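Local coordinates for protein NADH:ubiquinone oxidoreductase, Na translocating, C subunit (Parabacteroides distasonis, PDB 3LWX) that is the C subunit of a membrane-bound, sodium-translocating oxidoreductase complex and carries an FMN-binding domain, at residues A[46-49]-A[50-54]; A[181-184]-A[185-189]; A[13-16]-A[17-21]. One frame throughout, in Å; residues are numbered along the deposited sequence. Where two conformers were deposited one is given.

Interaction 1: A[46-49]-A[50-54]; sequences LVNE and NGEKV
Leu46 opens the contact with its backbone carbonyl, which takes the N-H of Val54 (Leu46 O to Val54 N 2.9 Å), while its CB lies against Val54 CG2 at 3.7 Å. A water closes this end of the ladder, accepting from Leu46 N and donating to Val54 O. The side chains of Leu46 and Val54 both touch Gln71 of strand 71-79. At Val47 the chains come close: Val47 CA sits 3.1 Å from Glu52 O in a CA-H...O contact, opposite Lys53 in a non-hydrogen-bonded pair. Asn48 N donates to Glu52 O and Asn48 O receives Gly51 N. With CG held between the backbone N and the carbonyl carbon (chi1 65°), the amide folds in over the turn, and Asn48 OD1 is gripped from opposite faces of the amide plane by Asn50 N at 2.9 Å and Glu52 N at 3.0 Å. The same amide is pinned at its other end, because Asn48 ND2 reaches Glu52 OE1 at 2.9 Å in an almost straight bond (178°), within its own plane and on the anti side of the carboxylate. Glu49 runs side by side with Asn50 at the exposed tip. Gly51, at phi 82°, takes a backbone conformation in which a CB would press on the preceding carbonyl. This is a 3:5 beta hairpin with a type I turn and G1 bulge, braced by an Asx turn at Asn48.

Interaction 2: A[181-184]-A[185-189]; sequences DEML and FNSLS
The Phe185 ring stands off the helix, its CB 3.7 Å from Asp181 O, because CG points away from the backbone N (chi1 -179°). Over one face, in the modelled one of two Ser189 conformers, lies Ser189 OG, 3.8 Å above the plane and displaced toward the rim; Asn186 OD1 is at the edge, in plane. Phe149 meets the ring as well, the two planes inclined at about 45°. The Asn186 amide lies back over the preceding turn, CG 3.3 Å from Glu182 O; this is packing, and the bond to that carbonyl comes from Asn186 N. Ser187 bends its hydroxyl back the same way: Ser187 OG donates to Met183 O at 2.8 Å, and Ser187 N reaches that oxygen from the other face of its plane, so one carbonyl is gripped twice. The hydroxyl has a further partner in His90 N, which ties the helix to strand 82-92. In that same conformer Ser189 repeats the scheme, OG and N both meeting Phe185 O. Leu184 and Leu188, one turn apart, bring CD2 and CD1 to 4.3 Å and both rest on Ile102 and Ser151; the selenomethionine at 183 packs on Leu89 and Leu98. Asp181 sends OD2 to Val154 N and OD1 to a glycerol. The pattern is that of an amphipathic alpha helix laid on a sheet within the FMN-binding domain, with serine hydroxyls folded back onto carbonyls one turn earlier.

Interaction 3: A[13-16]-A[17-21]; sequences DNDK and RQQIL
Four i to i+4 backbone bonds hold this alpha helix, from Arg17 N to Asp13 O at 2.8 Å through to Ile20 N and Lys16 O at 3.0 Å. Upon that scaffold Arg17, in the modelled one of two conformers, doubles back toward the first turn, its chain extended from CG to NE, and sets NH1 2.7 Å from Asn14 OD1. The bond is bent, 137° at the hydrogen; the donor stands above the amide carbonyl plane, and OD1 meets the guanidinium edge, somewhat tilted from its plane. NH1 also approaches Asp13 CB at 3.7 Å, and one water joins the two ends by donating to Asp13 OD2 and accepting from Arg17 NH2. These arginine contacts are provisional, since they belong to that conformer. Asp13 OD2 has its own salt bridge to Lys9. Next to Asn14, Asp15 has CG turned away from its N (chi1 -176°), where OD1 receives Gln19 NE2 at 3.1 Å. The donor comes from above the carboxylate plane, but the oxygen lies close to the plane of the glutamine amide, and the two flat groups stand 66° apart. A second water donates to Asp15 OD1. Gln18 sends NE2 to Val28 O. Lys16 stretches out fully, its NZ bonded to Phe59 O and in a cation-pi contact with the Phe59 ring, and leaves CG 4.1 Å from Ile20 CD1. Gln19 and Ile20 both touch Tyr101 of strand 97-104, and Asn14 packs on helix 30-40. Side-chain pairs at i, i+3 and i, i+4 like these are characteristic of a polar helix face, here on an N-terminal helix packed between a second helix and the sheet.

Overall arrangement
All three contacts are local and partly buried, but they sit in different parts of the fold. Interactions 2 and 3 lie within helices, on opposite sides of the chain's centre with their own centres 21 Å apart, and both have one side on strand 97-104 of the same antiparallel sheet. Interaction 1, a hairpin at that sheet's edge, is farthest out, with four of nine touching residues exposed and two buried. Their chemistry follows: the hairpin relies on one asparagine amide holding the turn, interaction 2 on leucines and the Ser187 hydroxyl buried against strands, and interaction 3 on charged and amide side-chain pairs. None touches another; the nearest atoms of interactions 1 and 2 are about 6 Å apart.

Interaction 1: A[46-49]-A[50-54]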
ATOM      1  N   LEU A  46       7.858   1.648  12.395  1.00  7.46           N
ATOM      2  CA  LEU A  46       8.605   2.324  11.358  1.00  7.31           C
ATOM      3  C   LEU A  46       9.939   1.619  11.170  1.00  7.09           C
ATOM      4  O   LEU A  46      10.544   1.151  12.145  1.00  7.88           O
ATOM      5  CB  LEU A  46       8.879   3.782  11.739  1.00  8.21           C
ATOM      6  CG  LEU A  46       7.637   4.656  11.870  1.00  9.50           C
ATOM      7  CD1 LEU A  46       8.003   5.988  12.500  1.00 12.32           C
ATOM      8  CD2 LEU A  46       6.975   4.885  10.524  1.00 10.92           C
ATOM      9  N   VAL A  47      10.384   1.539   9.920  1.00  7.57           N
ATOM     10  CA  VAL A  47      11.735   1.118   9.605  1.00  7.85           C
ATOM     11  C   VAL A  47      12.455   2.248   8.877  1.00  8.28           C
ATOM     12  O   VAL A  47      11.843   3.123   8.260  1.00  8.32           O
ATOM     13  CB  VAL A  47      11.814  -0.183   8.757  1.00  7.90           C
ATOM     14  CG1 VAL A  47      11.144  -1.319   9.520  1.00  9.69           C
ATOM     15  CG2 VAL A  47      11.205  -0.015   7.356  1.00  9.35           C
ATOM     16  N   ASN A  48      13.772   2.240   8.998  1.00  8.52           N
ATOM     17  CA  ASN A  48      14.608   3.133   8.224  1.00  9.42           C
ATOM     18  C   ASN A  48      15.020   2.434   6.909  1.00  9.18           C
ATOM     19  O   ASN A  48      14.617   1.304   6.621  1.00  9.67           O
ATOM     20  CB  ASN A  48      15.797   3.656   9.047  1.00  9.49           C
ATOM     21  CG  ASN A  48      16.764   2.568   9.461  1.00  9.67           C
ATOM     22  OD1 ASN A  48      16.808   1.499   8.862  1.00  9.62           O
ATOM     23  ND2 ASN A  48      17.581   2.852  10.470  1.00 10.89           N
ATOM     24  N   GLU A  49      15.834   3.116   6.107  1.00 10.16           N
ATOM     25  CA  GLU A  49      16.249   2.584   4.810  0.50 11.33           C
ATOM     26  C   GLU A  49      17.139   1.351   4.914  1.00 11.09           C
ATOM     27  O   GLU A  49      17.355   0.673   3.930  1.00 12.84           O
ATOM     28  CB  GLU A  49      16.953   3.657   3.961  0.50 13.10           C
ATOM     29  CG  GLU A  49      18.250   4.240   4.499  0.50 16.33           C
ATOM     30  CD  GLU A  49      18.061   5.499   5.342  0.50 19.80           C
ATOM     31  OE1 GLU A  49      17.432   5.426   6.420  0.50 16.84           O
ATOM     32  OE2 GLU A  49      18.582   6.564   4.928  0.50 22.79           O
ATOM     33  N   ASN A  50      17.673   1.097   6.105  1.00 10.57           N
ATOM     34  CA  ASN A  50      18.486  -0.072   6.338  1.00 10.91           C
ATOM     35  C   ASN A  50      17.659  -1.233   6.906  1.00  9.89           C
ATOM     36  O   ASN A  50      18.214  -2.289   7.196  1.00 11.26           O
ATOM     37  CB  ASN A  50      19.654   0.287   7.250  1.00 13.32           C
ATOM     38  CG  ASN A  50      20.609   1.254   6.586  1.00 20.87           C
ATOM     39  OD1 ASN A  50      21.097   2.199   7.209  1.00 31.35           O
ATOM     40  ND2 ASN A  50      20.850   1.047   5.303  1.00 25.17           N
ATOM     41  N   GLY A  51      16.341  -1.063   7.018  1.00  9.34           N
ATOM     42  CA  GLY A  51      15.463  -2.118   7.515  1.00  9.96           C
ATOM     43  C   GLY A  51      15.393  -2.238   9.027  1.00  9.99           C
ATOM     44  O   GLY A  51      14.803  -3.180   9.546  1.00 11.61           O
ATOM     45  N   GLU A  52      15.989  -1.291   9.730  1.00  9.01           N
ATOM     46  CA  GLU A  52      15.999  -1.314  11.184  1.00  9.10           C
ATOM     47  C   GLU A  52      14.757  -0.653  11.739  1.00  9.42           C
ATOM     48  O   GLU A  52      14.251   0.303  11.151  1.00  9.26           O
ATOM     49  CB  GLU A  52      17.232  -0.574  11.672  1.00  8.91           C
ATOM     50  CG  GLU A  52      18.527  -1.194  11.196  1.00 10.08           C
ATOM     51  CD  GLU A  52      19.724  -0.287  11.362  1.00 11.85           C
ATOM     52  OE1 GLU A  52      19.583   0.946  11.379  1.00 14.75           O
ATOM     53  OE2 GLU A  52      20.844  -0.825  11.421  1.00 17.13           O
ATOM     54  N   LYS A  53      14.266  -1.140  12.878  1.00 10.61           N
ATOM     55  CA  LYS A  53      13.106  -0.522  13.512  1.00 10.51           C
ATOM     56  C   LYS A  53      13.509   0.759  14.198  1.00 10.34           C
ATOM     57  O   LYS A  53      14.518   0.805  14.915  1.00 12.64           O
ATOM     58  CB  LYS A  53      12.527  -1.432  14.556  1.00 11.38           C
ATOM     59  CG  LYS A  53      12.004  -2.687  14.007  1.00 11.64           C
ATOM     60  CD  LYS A  53      11.283  -3.509  15.073  1.00 11.58           C
ATOM     61  CE  LYS A  53      10.785  -4.796  14.526  1.00 11.23           C
ATOM     62  NZ  LYS A  53      11.911  -5.753  14.321  1.00  9.78           N
ATOM     63  N   VAL A  54      12.718   1.798  13.998  1.00  9.72           N
ATOM     64  CA  VAL A  54      13.009   3.108  14.562  1.00 10.21           C
ATOM     65  C   VAL A  54      11.762   3.580  15.299  1.00 10.18           C
ATOM     66  O   VAL A  54      10.641   3.262  14.912  1.00 11.10           O
ATOM     67  CB  VAL A  54      13.501   4.103  13.490  1.00 10.48           C
ATOM     68  CG1 VAL A  54      14.802   3.583  12.870  1.00 11.09           C
ATOM     69  CG2 VAL A  54      12.429   4.340  12.438  1.00 10.98           C
TER
HETATM   70  O   HOH W   1       8.087   2.414  15.233  1.00  9.94           O
HETATM   71  O   HOH W   2      19.098   3.793   7.724  1.00 32.13           O

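Interaction 2: A[181-184]-A[185-189]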
ATOM      1  N   ASP A 181       2.577   2.972 -11.187  1.00  6.74           N
ATOM      2  CA  ASP A 181       3.804   2.215 -11.436  1.00  6.91           C
ATOM      3  C   ASP A 181       4.988   2.879 -10.702  1.00  6.58           C
ATOM      4  O   ASP A 181       5.770   2.228  -9.972  1.00  6.90           O
ATOM      5  CB  ASP A 181       4.022   2.167 -12.953  1.00  7.70           C
ATOM      6  CG  ASP A 181       5.144   1.230 -13.397  1.00  8.18           C
ATOM      7  OD1 ASP A 181       6.119   1.027 -12.669  1.00 12.55           O
ATOM      8  OD2 ASP A 181       5.012   0.671 -14.493  1.00 10.03           O
ATOM      9  N   GLU A 182       5.131   4.182 -10.888  1.00  6.68           N
ATOM     10  CA  GLU A 182       6.211   4.932 -10.264  1.00  6.76           C
ATOM     11  C   GLU A 182       6.074   4.951  -8.746  1.00  6.79           C
ATOM     12  O   GLU A 182       7.064   4.816  -8.032  1.00  7.23           O
ATOM     13  CB  GLU A 182       6.216   6.328 -10.860  1.00  7.45           C
ATOM     14  CG  GLU A 182       6.635   6.304 -12.328  1.00  9.29           C
ATOM     15  CD  GLU A 182       6.306   7.542 -13.121  1.00 11.87           C
ATOM     16  OE1 GLU A 182       5.789   8.515 -12.551  1.00 12.26           O
ATOM     17  OE2 GLU A 182       6.548   7.523 -14.333  1.00 17.30           O
HETATM   18  N   MSE A 183       4.849   5.126  -8.257  1.00  6.95           N
HETATM   19  CA  MSE A 183       4.576   5.117  -6.822  1.00  6.92           C
HETATM   20  C   MSE A 183       5.007   3.805  -6.193  1.00  6.42           C
HETATM   21  O   MSE A 183       5.618   3.790  -5.121  1.00  6.60           O
HETATM   22  CB  MSE A 183       3.081   5.345  -6.556  1.00  7.00           C
HETATM   23  CG  MSE A 183       2.671   5.069  -5.122  1.00  7.82           C
HETATM   24 SE   MSE A 183       0.950   5.769  -4.662  0.75  9.57          SE
HETATM   25  CE  MSE A 183      -0.133   4.657  -5.767  1.00 11.73           C
ATOM     26  N   LEU A 184       4.667   2.693  -6.831  1.00  6.56           N
ATOM     27  CA  LEU A 184       5.054   1.393  -6.311  1.00  6.91           C
ATOM     28  C   LEU A 184       6.574   1.266  -6.259  1.00  6.25           C
ATOM     29  O   LEU A 184       7.140   0.872  -5.236  1.00  7.12           O
ATOM     30  CB  LEU A 184       4.446   0.282  -7.179  1.00  7.38           C
ATOM     31  CG  LEU A 184       2.962   0.019  -6.998  1.00  9.00           C
ATOM     32  CD1 LEU A 184       2.390  -0.715  -8.199  1.00 11.21           C
ATOM     33  CD2 LEU A 184       2.732  -0.744  -5.698  1.00 10.03           C
ATOM     34  N   PHE A 185       7.232   1.576  -7.362  1.00  6.56           N
ATOM     35  CA  PHE A 185       8.682   1.426  -7.382  1.00  7.36           C
ATOM     36  C   PHE A 185       9.357   2.318  -6.353  1.00  6.98           C
ATOM     37  O   PHE A 185      10.215   1.881  -5.586  1.00  7.54           O
ATOM     38  CB  PHE A 185       9.221   1.710  -8.791  1.00  8.04           C
ATOM     39  CG  PHE A 185      10.710   1.549  -8.905  1.00  8.53           C
ATOM     40  CD1 PHE A 185      11.555   2.615  -8.640  1.00  9.82           C
ATOM     41  CD2 PHE A 185      11.274   0.332  -9.268  1.00 10.52           C
ATOM     42  CE1 PHE A 185      12.928   2.471  -8.731  1.00 12.17           C
ATOM     43  CE2 PHE A 185      12.642   0.179  -9.359  1.00 12.12           C
ATOM     44  CZ  PHE A 185      13.470   1.245  -9.096  1.00 11.89           C
ATOM     45  N   ASN A 186       8.988   3.600  -6.357  1.00  6.67           N
ATOM     46  CA  ASN A 186       9.646   4.566  -5.474  1.00  7.00           C
ATOM     47  C   ASN A 186       9.325   4.311  -4.006  1.00  6.98           C
ATOM     48  O   ASN A 186      10.194   4.416  -3.149  1.00  8.57           O
ATOM     49  CB  ASN A 186       9.245   5.986  -5.859  1.00  7.21           C
ATOM     50  CG  ASN A 186       9.818   6.424  -7.186  1.00  7.48           C
ATOM     51  OD1 ASN A 186      10.909   6.003  -7.577  1.00  8.47           O
ATOM     52  ND2 ASN A 186       9.097   7.314  -7.873  1.00  8.32           N
ATOM     53  N   SER A 187       8.089   3.933  -3.726  1.00  6.53           N
ATOM     54  CA  SER A 187       7.696   3.696  -2.335  1.00  6.90           C
ATOM     55  C   SER A 187       8.306   2.396  -1.812  1.00  7.13           C
ATOM     56  O   SER A 187       8.855   2.341  -0.702  1.00  7.56           O
ATOM     57  CB  SER A 187       6.189   3.618  -2.184  1.00  7.10           C
ATOM     58  OG  SER A 187       5.551   4.841  -2.528  1.00  7.75           O
ATOM     59  N   LEU A 188       8.201   1.332  -2.600  1.00  6.98           N
ATOM     60  CA  LEU A 188       8.730   0.040  -2.166  1.00  7.44           C
ATOM     61  C   LEU A 188      10.249   0.060  -2.043  1.00  7.70           C
ATOM     62  O   LEU A 188      10.813  -0.688  -1.238  1.00  8.20           O
ATOM     63  CB  LEU A 188       8.258  -1.095  -3.078  1.00  8.21           C
ATOM     64  CG  LEU A 188       6.771  -1.401  -3.043  1.00  9.00           C
ATOM     65  CD1 LEU A 188       6.410  -2.403  -4.145  1.00 11.71           C
ATOM     66  CD2 LEU A 188       6.359  -1.939  -1.669  1.00 12.34           C
ATOM     67  N   SER A 189      10.924   0.931  -2.801  1.00  8.13           N
ATOM     68  CA  SER A 189      12.384   1.034  -2.718  0.57  8.82           C
ATOM     69  C   SER A 189      12.816   1.280  -1.274  1.00  8.84           C
ATOM     70  O   SER A 189      13.825   0.748  -0.824  1.00  9.96           O
ATOM     71  CB  SER A 189      12.918   2.139  -3.630  0.57  9.39           C
ATOM     72  OG  SER A 189      12.891   1.751  -4.991  0.57  9.03           O
TER

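Interaction 3: A[13-16]-A[17-21]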
ATOM      1  N   ASP A  13      -9.065   8.264  10.976  1.00  8.65           N
ATOM      2  CA  ASP A  13      -8.347   7.065  11.396  1.00  8.55           C
ATOM      3  C   ASP A  13      -9.086   5.809  10.945  1.00  8.13           C
ATOM      4  O   ASP A  13      -8.468   4.859  10.487  1.00  8.38           O
ATOM      5  CB  ASP A  13      -8.163   7.033  12.907  1.00  9.33           C
ATOM      6  CG  ASP A  13      -7.139   8.034  13.422  1.00 10.67           C
ATOM      7  OD1 ASP A  13      -6.406   8.656  12.619  1.00 13.05           O
ATOM      8  OD2 ASP A  13      -7.092   8.166  14.666  1.00 14.08           O
ATOM      9  N   ASN A  14     -10.407   5.802  11.051  1.00  8.24           N
ATOM     10  CA  ASN A  14     -11.158   4.641  10.587  1.00  8.29           C
ATOM     11  C   ASN A  14     -11.056   4.455   9.069  1.00  7.86           C
ATOM     12  O   ASN A  14     -10.982   3.330   8.606  1.00  8.38           O
ATOM     13  CB  ASN A  14     -12.601   4.685  11.104  1.00  9.96           C
ATOM     14  CG  ASN A  14     -12.679   4.251  12.561  1.00 10.46           C
ATOM     15  OD1 ASN A  14     -11.974   3.314  12.969  1.00 12.88           O
ATOM     16  ND2 ASN A  14     -13.573   4.875  13.333  1.00 12.84           N
ATOM     17  N   ASP A  15     -11.018   5.554   8.318  1.00  8.24           N
ATOM     18  CA  ASP A  15     -10.806   5.496   6.879  1.00  8.39           C
ATOM     19  C   ASP A  15      -9.438   4.861   6.592  1.00  7.70           C
ATOM     20  O   ASP A  15      -9.335   3.953   5.766  1.00  7.98           O
ATOM     21  CB  ASP A  15     -10.957   6.905   6.303  1.00  9.35           C
ATOM     22  CG  ASP A  15     -10.849   6.988   4.790  1.00 12.45           C
ATOM     23  OD1 ASP A  15     -10.742   5.978   4.089  1.00 13.72           O
ATOM     24  OD2 ASP A  15     -10.925   8.135   4.280  1.00 19.06           O
ATOM     25  N   LYS A  16      -8.390   5.308   7.286  1.00  7.56           N
ATOM     26  CA  LYS A  16      -7.068   4.715   7.108  1.00  7.71           C
ATOM     27  C   LYS A  16      -7.080   3.226   7.475  1.00  7.23           C
ATOM     28  O   LYS A  16      -6.475   2.409   6.769  1.00  7.31           O
ATOM     29  CB  LYS A  16      -6.025   5.507   7.898  1.00  8.50           C
ATOM     30  CG  LYS A  16      -4.629   4.937   7.805  1.00  8.44           C
ATOM     31  CD  LYS A  16      -3.579   5.886   8.345  1.00 11.50           C
ATOM     32  CE  LYS A  16      -2.170   5.327   8.273  1.00 11.87           C
ATOM     33  NZ  LYS A  16      -1.140   6.394   8.523  1.00 14.30           N
ATOM     34  N   ARG A  17      -7.722   2.874   8.597  1.00  7.34           N
ATOM     35  CA  ARG A  17      -7.847   1.465   8.975  0.67  6.93           C
ATOM     36  C   ARG A  17      -8.522   0.661   7.880  1.00  7.07           C
ATOM     37  O   ARG A  17      -8.077  -0.439   7.555  1.00  7.26           O
ATOM     38  CB  ARG A  17      -8.652   1.294  10.263  0.67  7.27           C
ATOM     39  CG  ARG A  17      -7.987   1.835  11.511  0.67  8.04           C
ATOM     40  CD  ARG A  17      -8.790   1.488  12.756  0.67  8.95           C
ATOM     41  NE  ARG A  17      -8.163   2.044  13.962  0.67 11.42           N
ATOM     42  CZ  ARG A  17      -8.533   3.167  14.587  0.67 11.20           C
ATOM     43  NH1 ARG A  17      -9.581   3.878  14.189  0.67 13.23           N
ATOM     44  NH2 ARG A  17      -7.856   3.578  15.652  0.67 15.72           N
ATOM     45  N   GLN A  18      -9.593   1.214   7.293  1.00  7.18           N
ATOM     46  CA  GLN A  18     -10.285   0.537   6.188  1.00  7.16           C
ATOM     47  C   GLN A  18      -9.360   0.305   4.993  1.00  7.24           C
ATOM     48  O   GLN A  18      -9.418  -0.753   4.370  1.00  7.69           O
ATOM     49  CB  GLN A  18     -11.527   1.307   5.733  1.00  7.34           C
ATOM     50  CG  GLN A  18     -12.680   1.283   6.681  1.00  8.63           C
ATOM     51  CD  GLN A  18     -13.774   2.207   6.189  1.00  9.44           C
ATOM     52  OE1 GLN A  18     -13.619   3.417   6.195  1.00 13.66           O
ATOM     53  NE2 GLN A  18     -14.862   1.639   5.724  1.00 11.42           N
ATOM     54  N   GLN A  19      -8.536   1.303   4.657  1.00  6.79           N
ATOM     55  CA  GLN A  19      -7.596   1.183   3.539  1.00  6.43           C
ATOM     56  C   GLN A  19      -6.581   0.062   3.790  1.00  6.31           C
ATOM     57  O   GLN A  19      -6.299  -0.766   2.921  1.00  6.98           O
ATOM     58  CB  GLN A  19      -6.869   2.499   3.325  1.00  6.97           C
ATOM     59  CG  GLN A  19      -7.759   3.629   2.838  1.00  7.51           C
ATOM     60  CD  GLN A  19      -7.060   4.966   2.931  1.00  8.49           C
ATOM     61  OE1 GLN A  19      -5.922   5.126   2.494  1.00  8.08           O
ATOM     62  NE2 GLN A  19      -7.743   5.943   3.515  1.00 10.16           N
ATOM     63  N   ILE A  20      -5.990   0.063   4.980  1.00  6.07           N
ATOM     64  CA  ILE A  20      -5.039  -0.962   5.373  1.00  6.34           C
ATOM     65  C   ILE A  20      -5.718  -2.338   5.324  1.00  6.41           C
ATOM     66  O   ILE A  20      -5.148  -3.299   4.786  1.00  6.77           O
ATOM     67  CB  ILE A  20      -4.460  -0.624   6.761  1.00  6.50           C
ATOM     68  CG1 ILE A  20      -3.553   0.606   6.644  1.00  7.44           C
ATOM     69  CG2 ILE A  20      -3.687  -1.817   7.324  1.00  8.27           C
ATOM     70  CD1 ILE A  20      -3.089   1.178   7.971  1.00  8.80           C
ATOM     71  N   LEU A  21      -6.916  -2.434   5.891  1.00  6.69           N
ATOM     72  CA  LEU A  21      -7.638  -3.699   5.846  1.00  6.74           C
ATOM     73  C   LEU A  21      -7.932  -4.156   4.407  1.00  6.81           C
ATOM     74  O   LEU A  21      -7.799  -5.349   4.095  1.00  6.93           O
ATOM     75  CB  LEU A  21      -8.920  -3.610   6.677  1.00  7.79           C
ATOM     76  CG  LEU A  21      -8.693  -3.590   8.187  1.00  8.14           C
ATOM     77  CD1 LEU A  21      -9.973  -3.160   8.895  1.00 10.36           C
ATOM     78  CD2 LEU A  21      -8.193  -4.934   8.690  1.00 10.41           C
TER
HETATM   79  O   HOH W   3      -8.680   6.548  16.112  1.00 23.25           O
HETATM   80  O   HOH W   4     -12.490   3.809   3.412  1.00 18.33           O